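Local coordinates for protein neuroglobin (Symsagittifera roscoffensis, PDB 4B4Y) that carries haem in a globin fold and probably binds oxygen reversibly, perhaps in nervous tissue, at residues A[32-37]-A[125-130]. Residues are numbered along the deposited sequence; the frame is centred on the assembly and turned at random.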
loop_
_atom_site.group_PDB
_atom_site.type_symbol
_atom_site.label_atom_id
_atom_site.label_comp_id
_atom_site.label_asym_id
_atom_site.label_seq_id
_atom_site.Cartn_x
_atom_site.Cartn_y
_atom_site.Cartn_z
ATOM N N VAL A 32 8.438 -8.829 15.225
ATOM C CA VAL A 32 7.569 -8.785 14.103
ATOM C C VAL A 32 8.411 -8.582 12.782
ATOM O O VAL A 32 8.058 -9.125 11.786
ATOM C CB VAL A 32 6.462 -7.656 14.235
ATOM C CG1 VAL A 32 5.486 -7.648 12.965
ATOM C CG2 VAL A 32 5.586 -7.888 15.439
ATOM N N GLU A 33 9.487 -7.803 12.778
ATOM C CA GLU A 33 10.349 -7.611 11.611
ATOM C C GLU A 33 11.121 -8.950 11.258
ATOM O O GLU A 33 11.219 -9.324 10.081
ATOM C CB GLU A 33 11.354 -6.488 11.903
ATOM C CG GLU A 33 10.685 -5.052 11.811
ATOM C CD GLU A 33 11.672 -3.896 11.947
ATOM O OE1 GLU A 33 12.922 -4.118 11.976
ATOM O OE2 GLU A 33 11.180 -2.748 12.114
ATOM N N ASP A 34 11.493 -9.722 12.295
ATOM C CA ASP A 34 12.062 -11.067 12.105
ATOM C C ASP A 34 11.060 -11.935 11.341
ATOM O O ASP A 34 11.442 -12.591 10.435
ATOM C CB ASP A 34 12.373 -11.764 13.483
ATOM C CG ASP A 34 13.635 -11.224 14.142
ATOM O OD1 ASP A 34 14.414 -10.488 13.474
ATOM O OD2 ASP A 34 13.808 -11.452 15.384
ATOM N N VAL A 35 9.788 -11.880 11.710
ATOM C CA VAL A 35 8.772 -12.648 11.064
ATOM C C VAL A 35 8.612 -12.273 9.582
ATOM O O VAL A 35 8.528 -13.160 8.710
ATOM C CB VAL A 35 7.389 -12.478 11.747
ATOM C CG1 VAL A 35 6.255 -13.109 10.889
ATOM C CG2 VAL A 35 7.423 -13.065 13.176
ATOM N N LEU A 36 8.484 -10.969 9.310
ATOM C CA LEU A 36 8.219 -10.522 7.945
ATOM C C LEU A 36 9.485 -10.819 7.049
ATOM O O LEU A 36 9.352 -11.151 5.863
ATOM C CB LEU A 36 7.931 -8.972 7.991
ATOM C CG LEU A 36 7.555 -8.271 6.654
ATOM C CD1 LEU A 36 6.361 -8.937 6.067
ATOM C CD2 LEU A 36 7.280 -6.680 6.876
ATOM N N GLN A 37 10.681 -10.646 7.619
ATOM C CA GLN A 37 11.898 -10.901 6.897
ATOM C C GLN A 37 12.000 -12.424 6.533
ATOM O O GLN A 37 12.284 -12.784 5.376
ATOM C CB GLN A 37 13.129 -10.503 7.737
ATOM C CG GLN A 37 14.407 -10.787 6.928
ATOM C CD GLN A 37 15.705 -10.618 7.756
ATOM O OE1 GLN A 37 15.792 -9.733 8.657
ATOM N NE2 GLN A 37 16.742 -11.459 7.434
ATOM N N VAL A 125 8.987 -19.462 18.924
ATOM C CA VAL A 125 9.893 -20.471 19.522
ATOM C C VAL A 125 11.267 -19.902 19.744
ATOM O O VAL A 125 11.981 -20.215 20.778
ATOM C CB VAL A 125 9.921 -21.759 18.721
ATOM C CG1 VAL A 125 11.123 -22.702 19.141
ATOM C CG2 VAL A 125 8.627 -22.491 18.896
ATOM N N LYS A 126 11.696 -19.028 18.844
ATOM C CA LYS A 126 13.072 -18.490 19.091
ATOM C C LYS A 126 13.129 -17.590 20.352
ATOM O O LYS A 126 14.158 -17.524 20.966
ATOM C CB LYS A 126 13.626 -17.662 17.883
ATOM C CG LYS A 126 14.097 -18.613 16.635
ATOM C CD LYS A 126 14.269 -17.734 15.340
ATOM C CE LYS A 126 15.105 -18.351 14.134
ATOM N NZ LYS A 126 15.270 -17.371 12.818
ATOM N N ARG A 127 12.038 -16.863 20.687
ATOM C CA ARG A 127 12.105 -15.881 21.773
ATOM C C ARG A 127 11.699 -16.532 23.112
ATOM O O ARG A 127 12.138 -16.070 24.120
ATOM C CB ARG A 127 11.189 -14.658 21.514
ATOM C CG ARG A 127 11.386 -13.893 20.162
ATOM C CD ARG A 127 12.405 -12.890 20.298
ATOM N NE ARG A 127 12.734 -12.114 19.075
ATOM C CZ ARG A 127 13.605 -11.084 19.118
ATOM N NH1 ARG A 127 14.167 -10.737 20.308
ATOM N NH2 ARG A 127 13.977 -10.413 18.018
ATOM N N VAL A 128 10.849 -17.555 23.099
ATOM C CA VAL A 128 10.377 -18.220 24.319
ATOM C C VAL A 128 11.457 -19.241 24.766
ATOM O O VAL A 128 12.177 -19.835 23.895
ATOM C CB VAL A 128 9.030 -18.905 24.057
ATOM C CG1 VAL A 128 8.555 -19.768 25.258
ATOM C CG2 VAL A 128 7.929 -17.854 23.750
ATOM N N SER A 129 11.613 -19.452 26.079
ATOM C CA SER A 129 12.677 -20.374 26.546
ATOM C C SER A 129 12.269 -21.789 26.144
ATOM O O SER A 129 11.082 -22.061 26.029
ATOM C CB SER A 129 12.809 -20.338 28.111
ATOM O OG SER A 129 11.604 -20.850 28.700
ATOM N N GLU A 130 13.238 -22.670 25.949
ATOM C CA GLU A 130 12.980 -24.077 25.727
ATOM C C GLU A 130 12.131 -24.691 26.849
ATOM O O GLU A 130 11.201 -25.449 26.603
ATOM C CB GLU A 130 14.308 -24.830 25.765
ATOM C CG GLU A 130 15.178 -24.799 24.524
ATOM C CD GLU A 130 15.184 -26.131 23.741
ATOM O OE1 GLU A 130 14.351 -27.047 23.941
ATOM O OE2 GLU A 130 16.069 -26.243 22.901
HETATM O O HOH W 1 12.331 -13.593 16.839
#
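Arg127 reaches from the last turn of helix 111-127 to Asp34 on helix 28-42, and a single salt bridge makes the direct contact between the two segments. Its NH2 donates a hydrogen bond to Asp34 OD2 over 2.8 Å, bent to 151° at the hydrogen. The arginine comes in on the syn side of that oxygen, 28° out of the carboxylate plane, while the carboxylate and guanidinium planes lie only 18° apart. NE does not bond directly to the acid, since OD2 is 3.9 Å from Arg127 NE. A water fills this place instead: it accepts from Arg127 NE at 2.7 Å and donates to Asp34 OD2 at 3.0 Å, so the two side chains are linked both directly and through solvent, and OD2 takes two hydrogen bonds. A long arginine suits a place where the backbones stay well separated, 10.2 Å between the CA atoms of Asp34 and Lys126; the bend in its chain at chi2 turns the far end toward the acid. The aspartate's other oxygen, OD1, forms a salt bridge with Arg63, so its charge is probably shared between two arginines. An alanine in place of Arg127 would probably leave OD2 without its cationic mate and the bridging water without one anchor. Tight packing lies beneath this polar link, where buried Val35 sits against Leu116, Ile120 and Gln123 of helix 111-127. The polar side is looser, with just 60 Å² buried between the segments and neither touching residue fully buried. Val128 then leaves helical geometry, which puts Arg127 at the very end of its helix. Such a surface ion pair, bridged by water above a largely apolar helix interface, joins two helices of the all-helical globin fold.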